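Local coordinates for protein alternansucrase (Leuconostoc mesenteroides, PDB 6HVG) that is a calcium-binding member of glycoside hydrolase family 70, with a barrel of the TIM type and additional repeats related to choline-binding and cell-wall-binding modules, at residues Glu575-Asn580 with Val623-Ala628; Asn551-Gly556 with Asp581-Asn586; Tyr1110-Arg1115 with Asp1155-Gln1160; Asp570-Glu575 with Arg1178-Lys1183. One frame throughout, in Å; residues are numbered along the deposited sequence.

Contact 1. Residues Glu575-Asn580 with Val623-Ala628. With CA (calcium ion), chain C.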
loop_
_atom_site.group_PDB
_atom_site.type_symbol
_atom_site.label_atom_id
_atom_site.label_comp_id
_atom_site.label_asym_id
_atom_site.label_seq_id
_atom_site.Cartn_x
_atom_site.Cartn_y
_atom_site.Cartn_z
ATOM N N GLU A 575 -8.668 9.120 5.589
ATOM C CA GLU A 575 -8.189 9.616 6.861
ATOM C C GLU A 575 -7.102 8.739 7.423
ATOM O O GLU A 575 -6.205 9.220 8.127
ATOM C CB GLU A 575 -9.349 9.681 7.854
ATOM C CG GLU A 575 -9.034 10.310 9.222
ATOM C CD GLU A 575 -8.562 11.750 9.165
ATOM O OE1 GLU A 575 -9.405 12.651 8.897
ATOM O OE2 GLU A 575 -7.342 11.958 9.405
ATOM N N PHE A 576 -7.159 7.456 7.102
ATOM C CA PHE A 576 -6.204 6.507 7.670
ATOM C C PHE A 576 -5.098 6.228 6.704
ATOM O O PHE A 576 -5.358 5.912 5.558
ATOM C CB PHE A 576 -6.909 5.211 8.039
ATOM C CG PHE A 576 -7.943 5.388 9.099
ATOM C CD1 PHE A 576 -7.601 5.339 10.424
ATOM C CD2 PHE A 576 -9.233 5.673 8.754
ATOM C CE1 PHE A 576 -8.550 5.539 11.409
ATOM C CE2 PHE A 576 -10.189 5.864 9.714
ATOM C CZ PHE A 576 -9.848 5.802 11.050
ATOM N N LEU A 577 -3.870 6.375 7.186
ATOM C CA LEU A 577 -2.697 6.254 6.365
ATOM C C LEU A 577 -1.740 5.310 7.039
ATOM O O LEU A 577 -1.509 4.204 6.547
ATOM C CB LEU A 577 -2.073 7.651 6.147
ATOM C CG LEU A 577 -0.724 7.763 5.418
ATOM C CD1 LEU A 577 -0.795 7.187 4.012
ATOM C CD2 LEU A 577 -0.346 9.229 5.374
ATOM N N LEU A 578 -1.171 5.732 8.166
ATOM C CA LEU A 578 -0.163 4.923 8.868
ATOM C C LEU A 578 -0.315 5.075 10.348
ATOM O O LEU A 578 -0.729 6.129 10.844
ATOM C CB LEU A 578 1.263 5.343 8.474
ATOM C CG LEU A 578 1.752 4.936 7.074
ATOM C CD1 LEU A 578 2.868 5.838 6.567
ATOM C CD2 LEU A 578 2.259 3.505 7.068
ATOM N N ALA A 579 0.057 4.019 11.054
ATOM C CA ALA A 579 0.223 4.020 12.503
ATOM C C ALA A 579 -1.019 4.486 13.237
ATOM O O ALA A 579 -2.138 4.058 12.897
ATOM C CB ALA A 579 1.454 4.821 12.920
ATOM N N ASN A 580 -0.841 5.301 14.279
ATOM C CA ASN A 580 -1.959 5.803 15.039
ATOM C C ASN A 580 -2.417 7.091 14.438
ATOM O O ASN A 580 -1.692 8.064 14.473
ATOM C CB ASN A 580 -1.558 6.063 16.475
ATOM C CG ASN A 580 -1.232 4.797 17.221
ATOM O OD1 ASN A 580 -2.133 4.084 17.691
ATOM N ND2 ASN A 580 0.030 4.511 17.337
ATOM N N VAL A 623 -1.602 16.081 3.416
ATOM C CA VAL A 623 -2.723 17.016 3.473
ATOM C C VAL A 623 -4.078 16.324 3.323
ATOM O O VAL A 623 -5.023 16.632 4.041
ATOM C CB VAL A 623 -2.561 18.095 2.382
ATOM C CG1 VAL A 623 -3.820 18.951 2.215
ATOM C CG2 VAL A 623 -1.374 18.991 2.709
ATOM N N ASP A 624 -4.168 15.397 2.376
ATOM C CA ASP A 624 -5.421 14.734 2.080
ATOM C C ASP A 624 -5.819 13.670 3.105
ATOM O O ASP A 624 -6.931 13.147 3.060
ATOM C CB ASP A 624 -5.350 14.156 0.676
ATOM C CG ASP A 624 -5.277 15.246 -0.413
ATOM O OD1 ASP A 624 -5.658 16.412 -0.134
ATOM O OD2 ASP A 624 -4.862 14.924 -1.557
ATOM N N ASN A 625 -4.920 13.361 4.045
ATOM C CA ASN A 625 -5.165 12.341 5.060
ATOM C C ASN A 625 -5.486 12.904 6.459
ATOM O O ASN A 625 -5.481 12.145 7.436
ATOM C CB ASN A 625 -3.944 11.454 5.165
ATOM C CG ASN A 625 -3.390 11.105 3.825
ATOM O OD1 ASN A 625 -2.561 11.836 3.288
ATOM N ND2 ASN A 625 -3.786 9.954 3.299
ATOM N N VAL A 626 -5.753 14.209 6.540
ATOM C CA VAL A 626 -6.051 14.908 7.780
ATOM C C VAL A 626 -7.185 15.925 7.585
ATOM O O VAL A 626 -7.687 16.107 6.478
ATOM C CB VAL A 626 -4.818 15.653 8.325
ATOM C CG1 VAL A 626 -3.655 14.692 8.526
ATOM C CG2 VAL A 626 -4.422 16.828 7.432
ATOM N N ASP A 627 -7.613 16.546 8.681
ATOM C CA ASP A 627 -8.678 17.565 8.661
ATOM C C ASP A 627 -8.130 18.875 8.102
ATOM O O ASP A 627 -7.170 19.450 8.628
ATOM C CB ASP A 627 -9.259 17.781 10.069
ATOM C CG ASP A 627 -10.558 18.582 10.064
ATOM O OD1 ASP A 627 -10.641 19.649 9.421
ATOM O OD2 ASP A 627 -11.501 18.159 10.738
ATOM N N ALA A 628 -8.742 19.342 7.026
ATOM C CA ALA A 628 -8.223 20.489 6.288
ATOM C C ALA A 628 -8.222 21.816 7.079
ATOM O O ALA A 628 -7.635 22.801 6.636
ATOM C CB ALA A 628 -8.995 20.636 4.995
HETATM CA CA CA C . -5.567 10.905 9.357
HETATM O O HOH W 1 -7.821 14.175 10.827
HETATM O O HOH W 2 -4.826 12.371 11.065
#
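E575 and N625 meet through the calcium ion, which takes ligands from both. The glutamate contributes two, its backbone O at 2.2 Å and OE2 at 2.1 Å from the metal, while N625 binds with its backbone O at 2.3 Å. Although E575 CB points away from 623-628, the chain turns about the CB-CG bond (chi2 60°) and returns the carboxylate to the same metal that its own carbonyl holds. E575 OE2 and N625 O lie 2.7 Å apart because both coordinate calcium. D581, D1159 and a water complete the site.

N625 sits in the loop that follows barrel strand 617-620 and leads to helix 629-642, a beta-alpha loop of the TIM-type barrel. E575 precedes strand 580-582 of the antiparallel sheet beside it, so the metal joins the two parts of the fold.

Apart from the metal, polar links are indirect: one water is weakly bonded to both E575 OE2 and D627 N. In van der Waals contact, L577 CD2 lies 3.9 Å from CG of the N625 amide, the two side chains crossing at a slant. The D627 carboxylate is hydrogen-bonded outside the pair, to D629 N and S1229.

Contact 2. Residues Asn551-Gly556 with Asp581-Asn586; sequences NNRKLG and DIDNSN. With CA (calcium ion), chain C.
N552 and N586 lay their side-chain amides one over the other, with the planes 18° apart. The two ND2 atoms are 3.4 Å from each other, and since both are donors the contact is stacking, not a hydrogen bond. Each amide has its polar partner elsewhere: N552 ND2 bonds to S549 O, and N586 OD1 to I588 N.

Beside this stack the D583 carboxylate faces the backbone of 552-554. Its OD2 accepts R553 N at 3.1 Å on the syn side, tilted out of the carboxylate plane. The aliphatic part of R553 runs across the carboxylate at about a right angle, with CG 3.6 Å from OD2, while its guanidinium leads away from D583 to a salt bridge with D539, NE bonding to M1248 O. D583 OD1 turns back to its own segment and takes S585. S585 OG donates to its syn lone pair at 2.7 Å, whereas S585 N approaches from above the plane at 3.2 Å, and a water bound to K554 O is a further donor.

With OG turned between its own backbone N and carbonyl carbon (chi1 81°), S585 can also accept K554 N, at 3.0 Å and with an N-H...O angle of 153°. The hydroxyl thus links the two segments. D583 to N586 form a type I beta turn with an Asx turn on D583; it follows calcium ligand D581 on strand 580-582 and ends at N586, N-cap of helix 587-601.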
loop_
_atom_site.group_PDB
_atom_site.type_symbol
_atom_site.label_atom_id
_atom_site.label_comp_id
_atom_site.label_asym_id
_atom_site.label_seq_id
_atom_site.Cartn_x
_atom_site.Cartn_y
_atom_site.Cartn_z
ATOM N N ASN A 551 -17.732 13.270 20.857
ATOM C CA ASN A 551 -18.368 13.500 19.557
ATOM C C ASN A 551 -17.503 14.276 18.565
ATOM O O ASN A 551 -17.959 15.189 17.889
ATOM C CB ASN A 551 -19.755 14.130 19.705
ATOM C CG ASN A 551 -20.632 13.901 18.467
ATOM O OD1 ASN A 551 -20.486 12.893 17.760
ATOM N ND2 ASN A 551 -21.528 14.848 18.184
ATOM N N ASN A 552 -16.242 13.872 18.479
ATOM C CA ASN A 552 -15.319 14.402 17.508
ATOM C C ASN A 552 -15.112 13.280 16.495
ATOM O O ASN A 552 -16.082 12.671 16.054
ATOM C CB ASN A 552 -14.039 14.841 18.200
ATOM C CG ASN A 552 -14.244 16.100 19.014
ATOM O OD1 ASN A 552 -14.530 17.157 18.465
ATOM N ND2 ASN A 552 -14.097 15.997 20.317
ATOM N N ARG A 553 -13.866 13.010 16.115
ATOM C CA ARG A 553 -13.559 11.997 15.113
ATOM C C ARG A 553 -14.356 12.111 13.805
ATOM O O ARG A 553 -14.912 11.127 13.333
ATOM C CB ARG A 553 -13.744 10.596 15.701
ATOM C CG ARG A 553 -12.843 10.297 16.890
ATOM C CD ARG A 553 -13.186 8.952 17.458
ATOM N NE ARG A 553 -12.213 8.519 18.454
ATOM C CZ ARG A 553 -12.515 7.950 19.618
ATOM N NH1 ARG A 553 -13.781 7.732 19.953
ATOM N NH2 ARG A 553 -11.539 7.598 20.447
ATOM N N LYS A 554 -14.388 13.301 13.211
ATOM C CA LYS A 554 -14.877 13.472 11.834
ATOM C C LYS A 554 -13.800 13.012 10.880
ATOM O O LYS A 554 -12.706 13.579 10.846
ATOM C CB LYS A 554 -15.214 14.922 11.523
ATOM C CG LYS A 554 -16.290 15.494 12.433
ATOM C CD LYS A 554 -16.160 16.989 12.561
ATOM C CE LYS A 554 -17.055 17.561 13.656
ATOM N NZ LYS A 554 -18.362 17.937 13.070
ATOM N N LEU A 555 -14.112 11.978 10.117
ATOM C CA LEU A 555 -13.139 11.360 9.251
ATOM C C LEU A 555 -13.228 11.882 7.835
ATOM O O LEU A 555 -14.318 12.191 7.346
ATOM C CB LEU A 555 -13.395 9.873 9.244
ATOM C CG LEU A 555 -13.365 9.172 10.616
ATOM C CD1 LEU A 555 -13.537 7.661 10.476
ATOM C CD2 LEU A 555 -12.109 9.464 11.402
ATOM N N GLY A 556 -12.075 12.040 7.191
ATOM C CA GLY A 556 -12.022 12.343 5.756
ATOM C C GLY A 556 -12.369 13.772 5.425
ATOM O O GLY A 556 -12.884 14.036 4.351
ATOM N N ASP A 581 -3.621 7.111 13.882
ATOM C CA ASP A 581 -4.114 8.295 13.185
ATOM C C ASP A 581 -4.667 9.293 14.215
ATOM O O ASP A 581 -5.579 8.988 14.955
ATOM C CB ASP A 581 -5.166 7.895 12.149
ATOM C CG ASP A 581 -5.642 9.026 11.343
ATOM O OD1 ASP A 581 -4.959 9.431 10.378
ATOM O OD2 ASP A 581 -6.762 9.498 11.644
ATOM N N ILE A 582 -4.076 10.475 14.249
ATOM C CA ILE A 582 -4.464 11.548 15.147
ATOM C C ILE A 582 -5.784 12.207 14.705
ATOM O O ILE A 582 -5.993 12.475 13.526
ATOM C CB ILE A 582 -3.332 12.597 15.230
ATOM C CG1 ILE A 582 -2.133 11.970 15.952
ATOM C CG2 ILE A 582 -3.805 13.868 15.933
ATOM C CD1 ILE A 582 -0.848 12.757 15.812
ATOM N N ASP A 583 -6.670 12.448 15.672
ATOM C CA ASP A 583 -7.952 13.096 15.413
ATOM C C ASP A 583 -7.775 14.614 15.323
ATOM O O ASP A 583 -7.998 15.346 16.302
ATOM C CB ASP A 583 -8.944 12.734 16.507
ATOM C CG ASP A 583 -10.306 13.378 16.322
ATOM O OD1 ASP A 583 -10.612 13.868 15.205
ATOM O OD2 ASP A 583 -11.066 13.392 17.324
ATOM N N ASN A 584 -7.379 15.078 14.139
ATOM C CA ASN A 584 -7.252 16.516 13.868
ATOM C C ASN A 584 -8.588 17.271 13.688
ATOM O O ASN A 584 -8.580 18.472 13.485
ATOM C CB ASN A 584 -6.341 16.746 12.661
ATOM C CG ASN A 584 -4.928 16.205 12.880
ATOM O OD1 ASN A 584 -4.289 16.482 13.889
ATOM N ND2 ASN A 584 -4.444 15.421 11.932
ATOM N N SER A 585 -9.725 16.583 13.807
ATOM C CA SER A 585 -11.048 17.255 13.831
ATOM C C SER A 585 -11.451 17.756 15.214
ATOM O O SER A 585 -12.450 18.479 15.339
ATOM C CB SER A 585 -12.152 16.322 13.334
ATOM O OG SER A 585 -12.581 15.438 14.354
ATOM N N ASN A 586 -10.709 17.348 16.247
ATOM C CA ASN A 586 -10.954 17.769 17.623
ATOM C C ASN A 586 -10.290 19.105 17.943
ATOM O O ASN A 586 -9.075 19.202 17.917
ATOM C CB ASN A 586 -10.414 16.688 18.564
ATOM C CG ASN A 586 -10.665 16.982 20.036
ATOM O OD1 ASN A 586 -10.765 18.136 20.470
ATOM N ND2 ASN A 586 -10.745 15.924 20.818
HETATM CA CA CA C . -5.567 10.905 9.357
HETATM O O HOH W 3 -10.312 13.401 12.457
HETATM O O HOH W 2 -4.826 12.371 11.065
#

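Contact 3. Residues Tyr1110-Arg1115 with Asp1155-Gln1160; sequences YAFTDR and DWVPDQ. With CA (calcium ion), chain C.
At the C-terminal end of barrel strand 1151-1156, D1155 and V1157 receive the side chains of Y1110 and F1112 from the loop after helix 1102-1105. Y1110 OH makes a weak hydrogen bond to D1155 OD2 at 2.5 Å, with the ring nearly perpendicular to the carboxylate (planes 83° apart). The other oxygen, D1155 OD1, forms a salt bridge with R619. Nearer CB on the same ring, Y1110 CD1 touches V1157 CG2 at 4.2 Å.

F1112 has its CG between the backbone N and the carbonyl carbon (chi1 44°), and its ring reaches in beside V1157. CE2 packs on V1157 CG1 at 3.7 Å, and V1157 O lies at the ring edge, 3.6 Å from CZ. Q1160 O is also near F1112 CZ, at 3.5 Å, approaching obliquely.

Two waters bridge the segments. One donates to Y1110 O and Q1160 O; the other donates to V1157 O and Q1160 O and weakly accepts from R1115 NH1. Next to Q1160, D1159 OD1 binds the calcium ion at 2.2 Å.

Strand 1151-1156 runs between strands 617-620 and 1081-1083 of the parallel sheet. W1156 packs on strand 617-620 and on helix 587-601, the helix that also supplies W596 against V1157 and E592 as salt-bridge partner of R1115.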
loop_
_atom_site.group_PDB
_atom_site.type_symbol
_atom_site.label_atom_id
_atom_site.label_comp_id
_atom_site.label_asym_id
_atom_site.label_seq_id
_atom_site.Cartn_x
_atom_site.Cartn_y
_atom_site.Cartn_z
ATOM N N TYR A 1110 9.939 10.474 9.584
ATOM C CA TYR A 1110 8.491 10.483 9.362
ATOM C C TYR A 1110 7.722 9.620 10.349
ATOM O O TYR A 1110 6.527 9.826 10.521
ATOM C CB TYR A 1110 8.135 10.081 7.930
ATOM C CG TYR A 1110 8.352 11.207 6.957
ATOM C CD1 TYR A 1110 7.518 12.324 6.964
ATOM C CD2 TYR A 1110 9.411 11.192 6.074
ATOM C CE1 TYR A 1110 7.722 13.378 6.093
ATOM C CE2 TYR A 1110 9.618 12.243 5.202
ATOM C CZ TYR A 1110 8.778 13.325 5.213
ATOM O OH TYR A 1110 9.018 14.360 4.341
ATOM N N ALA A 1111 8.401 8.673 11.002
ATOM C CA ALA A 1111 7.778 7.834 12.027
ATOM C C ALA A 1111 8.445 8.126 13.357
ATOM O O ALA A 1111 9.607 7.825 13.543
ATOM C CB ALA A 1111 7.915 6.362 11.665
ATOM N N PHE A 1112 7.685 8.680 14.289
ATOM C CA PHE A 1112 8.236 9.138 15.535
ATOM C C PHE A 1112 7.332 8.846 16.720
ATOM O O PHE A 1112 6.129 8.743 16.585
ATOM C CB PHE A 1112 8.485 10.649 15.472
ATOM C CG PHE A 1112 7.356 11.430 14.860
ATOM C CD1 PHE A 1112 6.278 11.830 15.636
ATOM C CD2 PHE A 1112 7.388 11.771 13.514
ATOM C CE1 PHE A 1112 5.234 12.526 15.079
ATOM C CE2 PHE A 1112 6.350 12.483 12.943
ATOM C CZ PHE A 1112 5.267 12.862 13.733
ATOM N N THR A 1113 7.947 8.729 17.893
ATOM C CA THR A 1113 7.247 8.571 19.166
ATOM C C THR A 1113 6.992 9.914 19.854
ATOM O O THR A 1113 5.925 10.126 20.407
ATOM C CB THR A 1113 8.091 7.719 20.133
ATOM O OG1 THR A 1113 9.450 8.202 20.113
ATOM C CG2 THR A 1113 8.034 6.240 19.718
ATOM N N ASP A 1114 7.974 10.806 19.796
ATOM C CA ASP A 1114 7.939 12.098 20.479
ATOM C C ASP A 1114 8.044 13.225 19.459
ATOM O O ASP A 1114 9.058 13.372 18.771
ATOM C CB ASP A 1114 9.102 12.171 21.457
ATOM C CG ASP A 1114 8.976 13.302 22.460
ATOM O OD1 ASP A 1114 8.179 14.239 22.238
ATOM O OD2 ASP A 1114 9.652 13.234 23.497
ATOM N N ARG A 1115 6.990 14.022 19.343
ATOM C CA ARG A 1115 6.959 15.064 18.303
ATOM C C ARG A 1115 7.925 16.213 18.596
ATOM O O ARG A 1115 8.318 16.936 17.677
ATOM C CB ARG A 1115 5.566 15.633 18.150
ATOM C CG ARG A 1115 4.497 14.579 17.993
ATOM C CD ARG A 1115 3.212 15.128 17.429
ATOM N NE ARG A 1115 2.720 16.207 18.240
ATOM C CZ ARG A 1115 1.747 17.013 17.858
ATOM N NH1 ARG A 1115 1.148 16.842 16.685
ATOM N NH2 ARG A 1115 1.369 17.991 18.665
ATOM N N ASP A 1155 9.335 20.136 8.413
ATOM C CA ASP A 1155 8.312 19.175 7.983
ATOM C C ASP A 1155 7.276 19.025 9.099
ATOM O O ASP A 1155 7.564 18.475 10.149
ATOM C CB ASP A 1155 8.929 17.809 7.629
ATOM C CG ASP A 1155 8.290 17.176 6.395
ATOM O OD1 ASP A 1155 7.081 17.318 6.206
ATOM O OD2 ASP A 1155 8.992 16.536 5.601
ATOM N N TRP A 1156 6.080 19.547 8.866
ATOM C CA TRP A 1156 4.977 19.482 9.836
ATOM C C TRP A 1156 4.143 18.225 9.547
ATOM O O TRP A 1156 3.507 18.104 8.481
ATOM C CB TRP A 1156 4.121 20.736 9.688
ATOM C CG TRP A 1156 3.200 21.064 10.792
ATOM C CD1 TRP A 1156 3.471 21.018 12.121
ATOM C CD2 TRP A 1156 1.853 21.567 10.672
ATOM N NE1 TRP A 1156 2.374 21.444 12.845
ATOM C CE2 TRP A 1156 1.374 21.792 11.974
ATOM C CE3 TRP A 1156 1.021 21.860 9.594
ATOM C CZ2 TRP A 1156 0.098 22.301 12.226
ATOM C CZ3 TRP A 1156 -0.264 22.371 9.851
ATOM C CH2 TRP A 1156 -0.706 22.580 11.150
ATOM N N VAL A 1157 4.151 17.299 10.503
ATOM C CA VAL A 1157 3.607 15.953 10.314
ATOM C C VAL A 1157 2.484 15.657 11.298
ATOM O O VAL A 1157 2.647 14.873 12.196
ATOM C CB VAL A 1157 4.738 14.906 10.442
ATOM C CG1 VAL A 1157 4.216 13.507 10.154
ATOM C CG2 VAL A 1157 5.856 15.242 9.473
ATOM N N PRO A 1158 1.320 16.268 11.107
ATOM C CA PRO A 1158 0.222 16.122 12.055
ATOM C C PRO A 1158 -0.645 14.859 11.947
ATOM O O PRO A 1158 -1.445 14.616 12.856
ATOM C CB PRO A 1158 -0.632 17.360 11.758
ATOM C CG PRO A 1158 -0.427 17.600 10.317
ATOM C CD PRO A 1158 1.006 17.258 10.066
ATOM N N ASP A 1159 -0.515 14.070 10.876
ATOM C CA ASP A 1159 -1.421 12.938 10.651
ATOM C C ASP A 1159 -1.267 11.788 11.652
ATOM O O ASP A 1159 -2.266 11.187 12.047
ATOM C CB ASP A 1159 -1.291 12.387 9.240
ATOM C CG ASP A 1159 -2.232 11.201 8.982
ATOM O OD1 ASP A 1159 -3.461 11.360 9.013
ATOM O OD2 ASP A 1159 -1.728 10.077 8.781
ATOM N N GLN A 1160 -0.045 11.447 12.055
ATOM C CA GLN A 1160 0.140 10.262 12.896
ATOM C C GLN A 1160 1.329 10.304 13.837
ATOM O O GLN A 1160 2.174 11.190 13.762
ATOM C CB GLN A 1160 0.199 8.972 12.032
ATOM C CG GLN A 1160 1.511 8.702 11.311
ATOM C CD GLN A 1160 1.776 9.637 10.142
ATOM O OE1 GLN A 1160 0.871 9.903 9.338
ATOM N NE2 GLN A 1160 3.015 10.121 10.018
HETATM CA CA CA C . -5.567 10.905 9.357
HETATM O O HOH W 4 4.711 9.895 12.635
HETATM O O HOH W 5 2.170 14.346 14.668
HETATM O O HOH W 2 -4.826 12.371 11.065
#

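Contact 4. Residues Asp570-Glu575 with Arg1178-Lys1183; sequences DGKGSE and RGNQLK. With CA (calcium ion), chain C.
R1178 lies along 570-574 and donates to the carbonyls of D570 and, weakly, K572. The arginine belongs to the loop of a beta hairpin joining strands 1166-1175 and 1190-1197, neighbours in the antiparallel sheet, and here that loop packs on the one ahead of strand 580-582. Contact begins at the backbone, where R1178 CA makes a CA-H...O contact with G573 O at 3.6 Å.

From there CB lies 3.9 Å from G573 O. CG comes within 3.6 Å of K572 O, and CD closes on the same oxygen at 3.4 Å. Extended from CG to NE, the chain delivers the guanidinium to D570. NE donates to D570 O at 3.1 Å and more weakly to K572 O, while NH2 reaches D570 O at 3.0 Å. One carbonyl oxygen is therefore gripped side-on by two nitrogens, both bonds lying close to the guanidinium plane.

The D570 carboxylate does not share this plane. It stacks over one face of the guanidinium, the planes 27° apart, with OD1 3.6 Å from CZ; the salt bridge to NE is long and rests on charge alone. S574 OG, bonded to E1177, covers the opposite face. A lysine-to-backbone bond runs the other way: extended K572 places NZ 3.0 Å from R1178 O, nearly in line with the carbonyl bond (C=O...N 165°).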
loop_
_atom_site.group_PDB
_atom_site.type_symbol
_atom_site.label_atom_id
_atom_site.label_comp_id
_atom_site.label_asym_id
_atom_site.label_seq_id
_atom_site.Cartn_x
_atom_site.Cartn_y
_atom_site.Cartn_z
ATOM N N ASP A 570 -16.437 8.645 -3.058
ATOM C CA ASP A 570 -14.977 8.488 -2.975
ATOM C C ASP A 570 -14.254 9.806 -2.690
ATOM O O ASP A 570 -13.061 9.810 -2.410
ATOM C CB ASP A 570 -14.425 7.823 -4.239
ATOM C CG ASP A 570 -14.437 6.297 -4.157
ATOM O OD1 ASP A 570 -14.685 5.734 -3.068
ATOM O OD2 ASP A 570 -14.190 5.655 -5.195
ATOM N N GLY A 571 -14.984 10.921 -2.754
ATOM C CA GLY A 571 -14.469 12.218 -2.346
ATOM C C GLY A 571 -14.291 12.395 -0.851
ATOM O O GLY A 571 -13.786 13.408 -0.397
ATOM N N LYS A 572 -14.743 11.439 -0.063
ATOM C CA LYS A 572 -14.399 11.435 1.347
ATOM C C LYS A 572 -12.933 11.108 1.439
ATOM O O LYS A 572 -12.446 10.202 0.753
ATOM C CB LYS A 572 -15.198 10.384 2.122
ATOM C CG LYS A 572 -15.016 10.472 3.626
ATOM C CD LYS A 572 -15.592 9.252 4.339
ATOM C CE LYS A 572 -15.658 9.478 5.835
ATOM N NZ LYS A 572 -16.120 8.256 6.496
ATOM N N GLY A 573 -12.238 11.823 2.308
ATOM C CA GLY A 573 -10.804 11.666 2.435
ATOM C C GLY A 573 -10.397 10.346 3.039
ATOM O O GLY A 573 -11.114 9.793 3.879
ATOM N N SER A 574 -9.240 9.844 2.620
ATOM C CA SER A 574 -8.644 8.671 3.209
ATOM C C SER A 574 -7.939 9.119 4.476
ATOM O O SER A 574 -6.772 9.461 4.433
ATOM C CB SER A 574 -7.644 8.060 2.229
ATOM O OG SER A 574 -8.229 7.950 0.934
ATOM N N GLU A 575 -8.668 9.120 5.589
ATOM C CA GLU A 575 -8.189 9.616 6.861
ATOM C C GLU A 575 -7.102 8.739 7.423
ATOM O O GLU A 575 -6.205 9.220 8.127
ATOM C CB GLU A 575 -9.349 9.681 7.854
ATOM C CG GLU A 575 -9.034 10.310 9.222
ATOM C CD GLU A 575 -8.562 11.750 9.165
ATOM O OE1 GLU A 575 -9.405 12.651 8.897
ATOM O OE2 GLU A 575 -7.342 11.958 9.405
ATOM N N ARG A 1178 -10.786 5.226 4.090
ATOM C CA ARG A 1178 -11.775 6.295 4.311
ATOM C C ARG A 1178 -12.594 6.166 5.593
ATOM O O ARG A 1178 -13.503 6.967 5.836
ATOM C CB ARG A 1178 -12.747 6.378 3.129
ATOM C CG ARG A 1178 -12.104 6.821 1.826
ATOM C CD ARG A 1178 -13.112 6.899 0.706
ATOM N NE ARG A 1178 -12.528 7.460 -0.498
ATOM C CZ ARG A 1178 -11.714 6.809 -1.329
ATOM N NH1 ARG A 1178 -11.364 5.548 -1.098
ATOM N NH2 ARG A 1178 -11.216 7.440 -2.395
ATOM N N GLY A 1179 -12.315 5.158 6.401
ATOM C CA GLY A 1179 -13.073 4.962 7.633
ATOM C C GLY A 1179 -14.468 4.376 7.441
ATOM O O GLY A 1179 -15.323 4.517 8.286
ATOM N N ASN A 1180 -14.682 3.711 6.319
ATOM C CA ASN A 1180 -15.918 3.020 6.043
ATOM C C ASN A 1180 -15.761 1.576 6.398
ATOM O O ASN A 1180 -14.756 0.944 6.099
ATOM C CB ASN A 1180 -16.291 3.124 4.574
ATOM C CG ASN A 1180 -16.646 4.532 4.178
ATOM O OD1 ASN A 1180 -17.224 5.278 4.970
ATOM N ND2 ASN A 1180 -16.293 4.909 2.946
ATOM N N GLN A 1181 -16.778 1.051 7.050
ATOM C CA GLN A 1181 -16.737 -0.310 7.535
ATOM C C GLN A 1181 -16.521 -1.224 6.350
ATOM O O GLN A 1181 -17.148 -1.009 5.307
ATOM C CB GLN A 1181 -18.073 -0.589 8.215
ATOM C CG GLN A 1181 -18.216 -1.945 8.839
ATOM C CD GLN A 1181 -19.499 -2.072 9.616
ATOM O OE1 GLN A 1181 -19.881 -1.172 10.357
ATOM N NE2 GLN A 1181 -20.139 -3.226 9.504
ATOM N N LEU A 1182 -15.647 -2.225 6.494
ATOM C CA LEU A 1182 -15.455 -3.216 5.416
ATOM C C LEU A 1182 -16.770 -3.924 5.191
ATOM O O LEU A 1182 -17.543 -4.084 6.131
ATOM C CB LEU A 1182 -14.367 -4.246 5.735
ATOM C CG LEU A 1182 -12.893 -3.887 5.555
ATOM C CD1 LEU A 1182 -12.041 -5.127 5.782
ATOM C CD2 LEU A 1182 -12.559 -3.294 4.200
ATOM N N LYS A 1183 -17.048 -4.315 3.951
ATOM C CA LYS A 1183 -18.372 -4.876 3.585
ATOM C C LYS A 1183 -18.715 -6.160 4.349
ATOM O O LYS A 1183 -19.822 -6.296 4.876
ATOM C CB LYS A 1183 -18.519 -5.079 2.056
ATOM C CG LYS A 1183 -17.442 -5.921 1.375
ATOM C CD LYS A 1183 -17.838 -6.321 -0.057
ATOM C CE LYS A 1183 -17.596 -5.221 -1.095
ATOM N NZ LYS A 1183 -16.186 -5.172 -1.592
HETATM CA CA CA C . -5.567 10.905 9.357
HETATM O O HOH W 2 -4.826 12.371 11.065
#

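How the contacts relate
All four contacts converge on one calcium ion and its water. Contact 1 contributes E575 and N625, contact 2 D581, and contact 3 D1159; contact 4 shares E575 with contact 1. Contacts 1 and 2 are the closest pair, with centres about 9 Å apart, whereas the centres of contacts 3 and 4 are about 22 Å apart. Second-shell bonds also join them. E575 OE1 lies 3.2 Å from G556 N, probably hydrogen-bonded, which ties contacts 1 and 4 to contact 2. N625 ND2 similarly meets S574 O at 3.2 Å, and I582 N meets D1159 O at 2.9 Å. The metal thus gathers barrel loops and antiparallel-sheet segments that are far apart in sequence.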